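Local structure of F420-reducing hydrogenase, subunit beta (Methanothermobacter marburgensis, 4OMF) at residues Ile9-Thr15 with Leu238-Ile244; Lys196-Ala200 with Leu254-Ala258; Gly31-Tyr35 with Ile229-Ala233; Phe78-Val82 with Val100-Gln105. The protein probably carries electrons through an iron-sulfur cluster to FAD for the reduction of coenzyme F420, as the beta subunit of the F420-reducing hydrogenase. One frame throughout, in Å; residues are numbered along the deposited sequence.

In the fold
Contacts 1 and 4 sit on the same mixed sheet but at very different depths. Contact 1 pairs strand 8-14 with strand 239-243 at the sheet's border and is partly exposed, whereas contact 4 is buried, its centre about 7 Å from the centre of the chain. Contact 3, buried but apolar for the most part, packs two helices beside contact 1 and meets it where F239 touches L32 and A233. Contacts 2 and 4, both buried, reach FAD at the flavin ring and the adenine respectively, and touch through P103. Backbone bonds thus dominate at the border and hydrocarbon between the helices; near the cofactors contact 4 uses side-chain hydrogen bonds, while contact 2 is apolar between its segments and keeps its polar bond for the flavin.

Contact 1 of 4, residues Ile9-Thr15 with Leu238-Ile244; sequences IVSARST and LFETKPI
I244 lies across I9 just beyond the end of strand 239-243. Its CB rests 3.9 Å from I9 CG2, and its own CG2 comes within 3.6 Å of the carbonyl oxygen of I9. With CG1 anti to the backbone N (chi1 -162°), the longer branch passes I9 CG2 and continues to S11, where I244 CD1 ends 4.1 Å from S11 CB. From here the two chains run antiparallel, closing the border of the eight-stranded mixed sheet: 239-243 is the outermost strand within this chain, and 8-14 pairs with 217-221 on its other side. The hydrogen-bonded pair S11 and K242 is joined twice, S11 N reaching K242 O at 2.8 Å with an angle of 168° at the hydrogen. R13 and E240 repeat the pattern. Between these pairs A12 CB meets T241 CG2 at 3.9 Å on the face covered by helix 224-235, while R13, E240 and K242 turn to the other face and touch W216. At the far end T15 N donates to L238 O over 3.1 Å, from 51° above the carbonyl plane. A water also donates to L238 O and joins it to S14 OG, whose other partner is D16 N.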
# COMPACT_ATOMS: atom_id res chain seq x y z
N ILE C 9 36.38 32.24 5.48
CA ILE C 9 36.27 31.43 6.68
C ILE C 9 36.77 32.23 7.88
O ILE C 9 37.89 32.76 7.85
CB ILE C 9 37.09 30.13 6.58
CG1 ILE C 9 36.63 29.32 5.35
CG2 ILE C 9 36.96 29.32 7.87
CD1 ILE C 9 37.38 28.00 5.18
N VAL C 10 35.95 32.31 8.93
CA VAL C 10 36.29 33.04 10.14
C VAL C 10 35.92 32.21 11.37
O VAL C 10 35.16 31.23 11.27
CB VAL C 10 35.55 34.40 10.23
CG1 VAL C 10 36.00 35.34 9.08
CG2 VAL C 10 34.01 34.22 10.25
N SER C 11 36.44 32.62 12.52
CA SER C 11 35.95 32.12 13.80
C SER C 11 34.99 33.17 14.36
O SER C 11 35.30 34.37 14.32
CB SER C 11 37.12 31.87 14.78
OG SER C 11 36.69 31.03 15.85
N ALA C 12 33.82 32.75 14.86
CA ALA C 12 32.83 33.73 15.30
C ALA C 12 32.00 33.28 16.49
O ALA C 12 31.87 32.08 16.78
CB ALA C 12 31.89 34.13 14.13
N ARG C 13 31.44 34.28 17.17
CA ARG C 13 30.61 34.05 18.35
C ARG C 13 29.53 35.13 18.43
O ARG C 13 29.79 36.30 18.16
CB ARG C 13 31.49 34.05 19.61
CG ARG C 13 30.76 33.94 20.95
CD ARG C 13 31.78 33.67 22.05
NE ARG C 13 31.23 33.71 23.41
CZ ARG C 13 30.53 32.73 23.98
NH1 ARG C 13 30.25 31.61 23.32
NH2 ARG C 13 30.09 32.88 25.22
N SER C 14 28.31 34.73 18.77
CA SER C 14 27.23 35.69 18.97
C SER C 14 27.61 36.66 20.09
O SER C 14 28.30 36.26 21.02
CB SER C 14 25.94 34.97 19.32
OG SER C 14 24.99 35.90 19.83
N THR C 15 27.18 37.92 20.00
CA THR C 15 27.41 38.90 21.06
C THR C 15 26.22 39.00 22.01
O THR C 15 26.25 39.78 22.98
CB THR C 15 27.69 40.32 20.51
OG1 THR C 15 26.62 40.71 19.65
CG2 THR C 15 29.02 40.36 19.74
N LEU C 238 26.25 41.93 15.81
CA LEU C 238 25.62 40.75 16.36
C LEU C 238 26.58 39.57 16.45
O LEU C 238 26.29 38.58 17.13
CB LEU C 238 24.40 40.37 15.54
CG LEU C 238 23.20 41.32 15.63
CD1 LEU C 238 22.04 40.65 14.96
CD2 LEU C 238 22.84 41.65 17.06
N PHE C 239 27.71 39.66 15.75
CA PHE C 239 28.79 38.67 15.89
C PHE C 239 30.15 39.34 16.05
O PHE C 239 30.40 40.40 15.49
CB PHE C 239 28.86 37.73 14.69
CG PHE C 239 27.64 36.88 14.51
CD1 PHE C 239 26.73 37.17 13.50
CD2 PHE C 239 27.40 35.80 15.34
CE1 PHE C 239 25.59 36.39 13.34
CE2 PHE C 239 26.28 35.02 15.17
CZ PHE C 239 25.37 35.32 14.17
N GLU C 240 30.99 38.71 16.86
CA GLU C 240 32.41 39.01 16.96
C GLU C 240 33.13 37.97 16.11
O GLU C 240 32.78 36.79 16.15
CB GLU C 240 32.88 38.94 18.43
CG GLU C 240 34.32 39.34 18.70
CD GLU C 240 34.77 39.01 20.13
OE1 GLU C 240 33.91 38.62 20.96
OE2 GLU C 240 35.99 39.13 20.42
N THR C 241 34.11 38.39 15.30
CA THR C 241 34.84 37.44 14.44
C THR C 241 36.35 37.59 14.54
O THR C 241 36.87 38.67 14.83
CB THR C 241 34.44 37.59 12.94
OG1 THR C 241 34.98 38.81 12.40
CG2 THR C 241 32.95 37.58 12.78
N LYS C 242 37.06 36.49 14.29
CA LYS C 242 38.52 36.47 14.17
C LYS C 242 38.90 35.72 12.90
O LYS C 242 38.25 34.72 12.55
CB LYS C 242 39.15 35.79 15.40
CG LYS C 242 38.61 36.26 16.76
CD LYS C 242 39.28 35.55 17.95
CE LYS C 242 38.95 36.27 19.26
NZ LYS C 242 39.55 35.64 20.47
N PRO C 243 39.96 36.17 12.19
CA PRO C 243 40.48 35.37 11.08
C PRO C 243 40.78 33.95 11.53
O PRO C 243 41.35 33.76 12.61
CB PRO C 243 41.76 36.11 10.67
CG PRO C 243 41.51 37.52 11.08
CD PRO C 243 40.70 37.44 12.36
N ILE C 244 40.38 32.96 10.74
CA ILE C 244 40.54 31.57 11.14
C ILE C 244 42.03 31.18 11.26
O ILE C 244 42.37 30.27 12.00
CB ILE C 244 39.81 30.62 10.15
CG1 ILE C 244 39.58 29.24 10.79
CG2 ILE C 244 40.54 30.51 8.83
CD1 ILE C 244 38.71 29.27 12.05
O HOH W 1 24.02 37.02 17.33

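Contact 2 of 4, residues Lys196-Ala200 with Leu254-Ala258; sequences KDYVA and LEKLA. With FAD (flavin-adenine dinucleotide), chain R.
Y198 turns an edge of its ring to L254 on helix 251-275, CE2 lying 3.6 Å from L254 CD1. The same residue lines the FAD pocket, so the contact backs the pyrimidine end of the flavin with a helix late in the chain. The first torsion sets this up: with chi1 at -179° CG points opposite the backbone N, carrying the ring away from the loop between A258 on one flank and the cofactor beyond. Y198 OH accepts the N-H of FAD N3 at 3.0 Å, a fairly straight bond of 162°. Next to it FAD O4 lies close to the ring plane, 3.2 Å from Y198 CE1. Two more helix atoms close on the CD2-CE2 half of the ring: L257 CB obliquely, 3.9 Å from Y198 CE2, and A258 CB, 4.1 Å from Y198 CD2. The backbone of Y198 is hydrogen-bonded to that of C134, a residue of the iron-sulfur cluster pocket, which ties this loop to both cofactor sites. V199 O accepts from R222 NH2, while its side chain joins the apolar patch beside the tyrosine. There V199 CG1 meets L254 CD1, the methyl already set at the tyrosine edge, at 3.7 Å.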
# COMPACT_ATOMS: atom_id res chain seq x y z
N LYS C 196 29.89 12.03 1.85
CA LYS C 196 31.18 12.67 1.54
C LYS C 196 31.28 14.11 2.05
O LYS C 196 32.35 14.73 2.00
CB LYS C 196 31.44 12.69 0.02
CG LYS C 196 31.54 11.31 -0.62
CD LYS C 196 30.99 11.28 -2.06
CE LYS C 196 31.98 11.86 -3.06
NZ LYS C 196 31.63 11.50 -4.48
N ASP C 197 30.17 14.65 2.51
CA ASP C 197 30.06 16.08 2.78
C ASP C 197 30.14 16.34 4.29
O ASP C 197 29.21 16.02 5.04
CB ASP C 197 28.72 16.59 2.19
CG ASP C 197 28.60 18.11 2.14
OD1 ASP C 197 29.25 18.83 2.93
OD2 ASP C 197 27.79 18.58 1.30
N TYR C 198 31.26 16.92 4.73
CA TYR C 198 31.45 17.21 6.14
C TYR C 198 30.98 18.61 6.52
O TYR C 198 30.29 18.79 7.51
CB TYR C 198 32.93 17.05 6.53
CG TYR C 198 33.18 17.31 8.00
CD1 TYR C 198 32.47 16.62 8.98
CD2 TYR C 198 34.12 18.23 8.42
CE1 TYR C 198 32.70 16.84 10.32
CE2 TYR C 198 34.36 18.46 9.77
CZ TYR C 198 33.64 17.75 10.71
OH TYR C 198 33.85 17.96 12.05
N VAL C 199 31.38 19.60 5.73
CA VAL C 199 31.15 20.98 6.13
C VAL C 199 29.95 21.61 5.43
O VAL C 199 29.90 22.84 5.28
CB VAL C 199 32.40 21.86 5.89
CG1 VAL C 199 33.49 21.55 6.93
CG2 VAL C 199 32.94 21.68 4.48
N ALA C 200 28.97 20.80 5.04
CA ALA C 200 27.75 21.30 4.40
C ALA C 200 28.11 22.20 3.21
O ALA C 200 27.84 23.40 3.22
CB ALA C 200 26.87 22.07 5.40
N LEU C 254 40.02 21.07 10.69
CA LEU C 254 38.82 21.00 9.88
C LEU C 254 39.12 20.26 8.57
O LEU C 254 38.39 19.35 8.18
CB LEU C 254 38.27 22.41 9.59
CG LEU C 254 36.88 22.49 8.94
CD1 LEU C 254 35.84 21.74 9.76
CD2 LEU C 254 36.46 23.94 8.76
N GLU C 255 40.21 20.64 7.91
CA GLU C 255 40.57 19.99 6.66
C GLU C 255 40.91 18.51 6.87
O GLU C 255 40.62 17.68 6.02
CB GLU C 255 41.74 20.71 6.00
CG GLU C 255 41.38 22.14 5.58
CD GLU C 255 42.59 22.98 5.18
OE1 GLU C 255 43.71 22.71 5.68
OE2 GLU C 255 42.42 23.92 4.38
N LYS C 256 41.50 18.19 8.02
CA LYS C 256 41.85 16.79 8.28
C LYS C 256 40.59 15.95 8.36
O LYS C 256 40.47 14.93 7.69
CB LYS C 256 42.63 16.65 9.58
CG LYS C 256 43.21 15.24 9.77
CD LYS C 256 43.21 14.81 11.22
CE LYS C 256 44.01 15.77 12.09
NZ LYS C 256 43.82 15.47 13.54
N LEU C 257 39.64 16.39 9.18
CA LEU C 257 38.39 15.65 9.37
C LEU C 257 37.57 15.55 8.07
O LEU C 257 37.03 14.48 7.77
CB LEU C 257 37.56 16.28 10.49
CG LEU C 257 38.27 16.23 11.86
CD1 LEU C 257 37.42 16.83 12.96
CD2 LEU C 257 38.64 14.81 12.22
N ALA C 258 37.50 16.63 7.30
CA ALA C 258 36.80 16.63 6.02
C ALA C 258 37.41 15.61 5.05
O ALA C 258 36.69 14.91 4.33
CB ALA C 258 36.81 18.07 5.39
PA FAD R . 22.72 27.10 18.00
O1A FAD R . 23.00 26.21 19.18
O2A FAD R . 22.45 28.57 18.12
O5B FAD R . 21.48 26.47 17.22
C5B FAD R . 21.63 25.09 16.83
C4B FAD R . 20.68 24.84 15.66
O4B FAD R . 20.84 23.50 15.21
C3B FAD R . 19.23 25.02 16.10
O3B FAD R . 18.50 25.86 15.19
C2B FAD R . 18.68 23.60 16.04
O2B FAD R . 17.30 23.60 15.64
C1B FAD R . 19.56 22.91 15.02
N9A FAD R . 19.62 21.46 15.29
C8A FAD R . 19.95 20.90 16.47
N7A FAD R . 19.93 19.55 16.37
C5A FAD R . 19.57 19.25 15.09
C6A FAD R . 19.33 18.01 14.32
N6A FAD R . 19.45 16.79 14.90
N1A FAD R . 18.98 18.15 13.03
C2A FAD R . 18.82 19.36 12.45
N3A FAD R . 19.01 20.54 13.09
C4A FAD R . 19.38 20.52 14.39
N1 FAD R . 29.67 20.20 14.41
C2 FAD R . 30.97 19.96 13.98
O2 FAD R . 31.82 20.86 14.12
N3 FAD R . 31.30 18.73 13.43
C4 FAD R . 30.34 17.75 13.28
O4 FAD R . 30.66 16.66 12.75
C4X FAD R . 29.28 17.73 14.27
N5 FAD R . 28.33 16.60 14.15
C5X FAD R . 26.93 17.05 14.08
C6 FAD R . 25.99 16.01 13.91
C7 FAD R . 24.63 16.29 14.05
C7M FAD R . 23.60 15.18 13.85
C8 FAD R . 24.24 17.58 14.37
C8M FAD R . 22.79 18.01 14.55
C9 FAD R . 25.18 18.62 14.56
C9A FAD R . 26.54 18.33 14.51
N10 FAD R . 27.49 19.39 14.60
C10 FAD R . 28.85 19.11 14.62
C1' FAD R . 27.12 20.82 14.61
C2' FAD R . 27.01 21.42 15.98
O2' FAD R . 26.87 20.53 16.99
C3' FAD R . 26.22 22.52 16.01
O3' FAD R . 24.90 22.24 15.87
C4' FAD R . 26.70 23.72 15.22
O4' FAD R . 28.05 24.09 15.55
C5' FAD R . 25.76 24.92 15.41
O5' FAD R . 25.98 25.50 16.69
P FAD R . 25.49 26.98 17.02
O1P FAD R . 25.97 27.86 15.89
O2P FAD R . 25.88 27.34 18.42
O3P FAD R . 23.87 26.85 16.88
O HOH W 2 34.38 15.84 3.61

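Contact 3 of 4, residues Gly31-Tyr35 with Ile229-Ala233; sequences GLLAY and IFKQA
The ring of Y35 presents one face to A233, whose CA lies 4.0 Å from the ring centroid and almost on its normal, a CH-pi contact. Helix 28-39 and helix 224-235, which carry these residues, cross almost at a right angle (89°), the axes of the two short segments 10.2 Å apart at closest approach, and both pack against the face of the mixed sheet that bears A12 and F239. The small side chain of A233 leaves its CA accessible to the ring, and the tyrosine face sits over A233 itself. Y35 CD2 is 3.8 Å from A233 CB.

The tight part continues with L32. A near-trans chi1 (-166°) swings one methyl, CD1, into the second helix. That methyl touches I229 CG2 at 3.9 Å, comes equally near F230 CA, and also meets A233 CB. The F230 ring receives it near the ring plane, at an edge, while the rest of that ring reaches V219 and T221 of the sheet. L32, Y35, I229, F230 and A233 are all buried.

The other side is looser and more polar. Q232 is partly exposed, and its side chain also touches I41 in a nearby loop. Q232 reaches Y35 across the end of the ring, the amide and ring planes 81° apart. Its CB leans on the phenol, 3.5 Å from Y35 OH, and Q232 NE2 donates to that same oxygen at 3.1 Å along a bent path, the oxygen tilted out of the amide plane.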
# COMPACT_ATOMS: atom_id res chain seq x y z
N GLY C 31 21.67 33.10 16.20
CA GLY C 31 21.97 34.51 15.97
C GLY C 31 21.68 34.97 14.55
O GLY C 31 21.13 36.05 14.33
N LEU C 32 22.04 34.15 13.57
CA LEU C 32 21.87 34.57 12.18
C LEU C 32 20.42 34.49 11.73
O LEU C 32 19.93 35.40 11.03
CB LEU C 32 22.75 33.73 11.27
CG LEU C 32 22.93 34.28 9.85
CD1 LEU C 32 23.53 35.68 9.85
CD2 LEU C 32 23.80 33.30 9.08
N LEU C 33 19.71 33.44 12.14
CA LEU C 33 18.29 33.31 11.82
C LEU C 33 17.52 34.42 12.52
O LEU C 33 16.58 34.99 11.97
CB LEU C 33 17.74 31.94 12.23
CG LEU C 33 18.26 30.78 11.37
CD1 LEU C 33 17.80 29.43 11.95
CD2 LEU C 33 17.85 30.93 9.93
N ALA C 34 17.94 34.74 13.74
CA ALA C 34 17.25 35.80 14.50
C ALA C 34 17.46 37.15 13.83
O ALA C 34 16.54 37.97 13.76
CB ALA C 34 17.74 35.84 15.94
N TYR C 35 18.66 37.38 13.33
CA TYR C 35 18.96 38.64 12.66
C TYR C 35 18.14 38.75 11.37
O TYR C 35 17.54 39.80 11.09
CB TYR C 35 20.45 38.74 12.33
CG TYR C 35 20.76 39.91 11.45
CD1 TYR C 35 20.72 41.20 11.96
CD2 TYR C 35 21.06 39.74 10.10
CE1 TYR C 35 20.99 42.29 11.18
CE2 TYR C 35 21.32 40.84 9.30
CZ TYR C 35 21.29 42.11 9.85
OH TYR C 35 21.54 43.22 9.08
N ILE C 229 24.48 38.20 4.01
CA ILE C 229 23.67 38.22 5.23
C ILE C 229 24.54 38.10 6.48
O ILE C 229 24.32 38.80 7.46
CB ILE C 229 22.60 37.08 5.22
CG1 ILE C 229 21.60 37.29 4.07
CG2 ILE C 229 21.87 37.03 6.55
CD1 ILE C 229 20.56 36.19 3.93
N PHE C 230 25.53 37.21 6.45
CA PHE C 230 26.42 37.08 7.60
C PHE C 230 27.27 38.35 7.80
O PHE C 230 27.42 38.82 8.93
CB PHE C 230 27.30 35.84 7.47
CG PHE C 230 28.22 35.64 8.65
CD1 PHE C 230 27.72 35.22 9.88
CD2 PHE C 230 29.58 35.89 8.55
CE1 PHE C 230 28.56 35.05 10.98
CE2 PHE C 230 30.43 35.72 9.64
CZ PHE C 230 29.91 35.30 10.86
N LYS C 231 27.80 38.92 6.72
CA LYS C 231 28.56 40.16 6.84
C LYS C 231 27.71 41.29 7.43
O LYS C 231 28.19 42.07 8.27
CB LYS C 231 29.14 40.60 5.49
CG LYS C 231 30.28 39.74 4.94
CD LYS C 231 31.48 39.68 5.87
CE LYS C 231 32.77 39.29 5.12
NZ LYS C 231 32.73 37.91 4.53
N GLN C 232 26.46 41.38 6.98
CA GLN C 232 25.49 42.35 7.53
C GLN C 232 25.34 42.23 9.04
O GLN C 232 25.29 43.25 9.74
CB GLN C 232 24.10 42.16 6.90
CG GLN C 232 23.79 43.02 5.70
CD GLN C 232 22.38 42.80 5.21
OE1 GLN C 232 22.17 42.27 4.12
NE2 GLN C 232 21.39 43.18 6.02
N ALA C 233 25.21 41.00 9.53
CA ALA C 233 25.01 40.76 10.96
C ALA C 233 26.24 41.16 11.76
O ALA C 233 26.13 41.71 12.84
CB ALA C 233 24.65 39.30 11.22

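Contact 4 of 4, residues Phe78-Val82 with Val100-Gln105; sequences FSPNV and VAIPCQ. With SF4 (iron/sulfur cluster), chain N; FAD (flavin-adenine dinucleotide), chain R.
The carbonyl oxygen of S79 is gripped by two nitrogens: Q105 NE2 donates to it at 2.8 Å, and N81 N adds a weak bond within the inverse gamma turn centred on P80. The glutamine bond is bent (131°) and comes from above the carbonyl plane. Q105 OE1, by contrast, is buried with no partner in the model. Along the same side chain, V82 CG2 packs on Q105 CB at 3.7 Å. The amide of N81 is held at both ends: S79 OG donates to N81 OD1 at 2.9 Å, and N81 ND2 donates to V100 O at 3.0 Å. The second bond is nearly straight (170°), with the acceptor in the amide plane, which fixes the rotation of the group. Held so, N81 lines the adenine site of FAD, its ND2 3.4 Å from FAD C2A, and V100 CG1 packs by the ribose, near FAD O3B. A few residues on, C104 SG binds iron FE1 of the cluster at 2.4 Å. The segment 100-105 thus runs from the end of inner strand 97-101, through the N-cap I102, into helix 103-114, while the loop 78-82 lies against strands 44-51 and 56-62 and is partly covered by a neighbouring protein chain.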
# COMPACT_ATOMS: atom_id res chain seq x y z
N PHE C 78 17.81 12.16 14.92
CA PHE C 78 17.11 12.63 13.73
C PHE C 78 16.16 13.78 14.01
O PHE C 78 15.38 13.75 14.96
CB PHE C 78 16.32 11.49 13.08
CG PHE C 78 17.12 10.24 12.86
CD1 PHE C 78 16.67 9.02 13.32
CD2 PHE C 78 18.33 10.28 12.17
CE1 PHE C 78 17.40 7.86 13.11
CE2 PHE C 78 19.06 9.14 11.97
CZ PHE C 78 18.60 7.91 12.45
N SER C 79 16.21 14.80 13.15
CA SER C 79 15.18 15.82 13.07
C SER C 79 15.06 16.12 11.59
O SER C 79 15.86 16.85 11.04
CB SER C 79 15.55 17.08 13.86
OG SER C 79 14.54 18.07 13.74
N PRO C 80 14.08 15.49 10.92
CA PRO C 80 14.04 15.60 9.46
C PRO C 80 13.50 16.96 9.04
O PRO C 80 12.35 17.06 8.60
CB PRO C 80 13.07 14.48 9.04
CG PRO C 80 12.88 13.62 10.28
CD PRO C 80 13.06 14.56 11.43
N ASN C 81 14.34 17.98 9.17
CA ASN C 81 13.92 19.37 9.00
C ASN C 81 13.30 19.67 7.65
O ASN C 81 12.44 20.53 7.57
CB ASN C 81 15.10 20.33 9.23
CG ASN C 81 15.45 20.49 10.69
OD1 ASN C 81 14.80 19.91 11.55
ND2 ASN C 81 16.47 21.29 10.97
N VAL C 82 13.75 18.98 6.61
CA VAL C 82 13.22 19.25 5.28
C VAL C 82 11.72 19.01 5.23
O VAL C 82 11.04 19.68 4.45
CB VAL C 82 13.93 18.39 4.19
CG1 VAL C 82 13.49 18.79 2.77
CG2 VAL C 82 15.43 18.53 4.33
N VAL C 100 17.80 25.56 8.99
CA VAL C 100 19.09 25.00 9.34
C VAL C 100 19.07 23.54 8.91
O VAL C 100 18.02 22.87 9.01
CB VAL C 100 19.38 25.13 10.86
CG1 VAL C 100 18.24 24.54 11.67
CG2 VAL C 100 20.75 24.49 11.22
N ALA C 101 20.20 23.06 8.40
CA ALA C 101 20.27 21.72 7.81
C ALA C 101 21.67 21.12 7.94
O ALA C 101 22.64 21.80 7.73
CB ALA C 101 19.86 21.78 6.33
N ILE C 102 21.74 19.84 8.29
CA ILE C 102 22.99 19.08 8.17
C ILE C 102 23.22 18.80 6.66
O ILE C 102 22.34 19.06 5.85
CB ILE C 102 22.92 17.79 9.02
CG1 ILE C 102 21.68 16.96 8.67
CG2 ILE C 102 22.93 18.16 10.52
CD1 ILE C 102 21.64 15.59 9.40
N PRO C 103 24.42 18.32 6.28
CA PRO C 103 24.70 18.25 4.83
C PRO C 103 23.69 17.42 4.01
O PRO C 103 23.30 17.89 2.94
CB PRO C 103 26.10 17.64 4.78
CG PRO C 103 26.77 18.20 6.05
CD PRO C 103 25.64 18.14 7.09
N CYS C 104 23.25 16.26 4.48
CA CYS C 104 22.35 15.45 3.65
C CYS C 104 20.99 16.15 3.48
O CYS C 104 20.36 16.03 2.43
CB CYS C 104 22.15 14.05 4.24
SG CYS C 104 21.55 14.05 5.94
N GLN C 105 20.55 16.88 4.49
CA GLN C 105 19.32 17.65 4.35
C GLN C 105 19.52 18.79 3.36
O GLN C 105 18.63 19.07 2.55
CB GLN C 105 18.84 18.19 5.69
CG GLN C 105 18.26 17.09 6.59
CD GLN C 105 18.06 17.55 8.01
OE1 GLN C 105 18.30 18.72 8.35
NE2 GLN C 105 17.66 16.62 8.87
FE1 SF4 N . 23.51 13.12 6.95
FE2 SF4 N . 26.00 12.72 6.14
FE3 SF4 N . 24.95 11.07 7.96
FE4 SF4 N . 25.50 13.60 8.70
S1 SF4 N . 27.05 12.00 8.05
S2 SF4 N . 23.52 12.46 9.12
S3 SF4 N . 25.15 14.74 6.78
S4 SF4 N . 24.26 11.28 5.78
PA FAD R . 22.72 27.10 18.00
O1A FAD R . 23.00 26.21 19.18
O2A FAD R . 22.45 28.57 18.12
O5B FAD R . 21.48 26.47 17.22
C5B FAD R . 21.63 25.09 16.83
C4B FAD R . 20.68 24.84 15.66
O4B FAD R . 20.84 23.50 15.21
C3B FAD R . 19.23 25.02 16.10
O3B FAD R . 18.50 25.86 15.19
C2B FAD R . 18.68 23.60 16.04
O2B FAD R . 17.30 23.60 15.64
C1B FAD R . 19.56 22.91 15.02
N9A FAD R . 19.62 21.46 15.29
C8A FAD R . 19.95 20.90 16.47
N7A FAD R . 19.93 19.55 16.37
C5A FAD R . 19.57 19.25 15.09
C6A FAD R . 19.33 18.01 14.32
N6A FAD R . 19.45 16.79 14.90
N1A FAD R . 18.98 18.15 13.03
C2A FAD R . 18.82 19.36 12.45
N3A FAD R . 19.01 20.54 13.09
C4A FAD R . 19.38 20.52 14.39
N1 FAD R . 29.67 20.20 14.41
C2 FAD R . 30.97 19.96 13.98
O2 FAD R . 31.82 20.86 14.12
N3 FAD R . 31.30 18.73 13.43
C4 FAD R . 30.34 17.75 13.28
O4 FAD R . 30.66 16.66 12.75
C4X FAD R . 29.28 17.73 14.27
N5 FAD R . 28.33 16.60 14.15
C5X FAD R . 26.93 17.05 14.08
C6 FAD R . 25.99 16.01 13.91
C7 FAD R . 24.63 16.29 14.05
C7M FAD R . 23.60 15.18 13.85
C8 FAD R . 24.24 17.58 14.37
C8M FAD R . 22.79 18.01 14.55
C9 FAD R . 25.18 18.62 14.56
C9A FAD R . 26.54 18.33 14.51
N10 FAD R . 27.49 19.39 14.60
C10 FAD R . 28.85 19.11 14.62
C1' FAD R . 27.12 20.82 14.61
C2' FAD R . 27.01 21.42 15.98
O2' FAD R . 26.87 20.53 16.99
C3' FAD R . 26.22 22.52 16.01
O3' FAD R . 24.90 22.24 15.87
C4' FAD R . 26.70 23.72 15.22
O4' FAD R . 28.05 24.09 15.55
C5' FAD R . 25.76 24.92 15.41
O5' FAD R . 25.98 25.50 16.69
P FAD R . 25.49 26.98 17.02
O1P FAD R . 25.97 27.86 15.89
O2P FAD R . 25.88 27.34 18.42
O3P FAD R . 23.87 26.85 16.88
O HOH W 3 18.78 15.64 11.72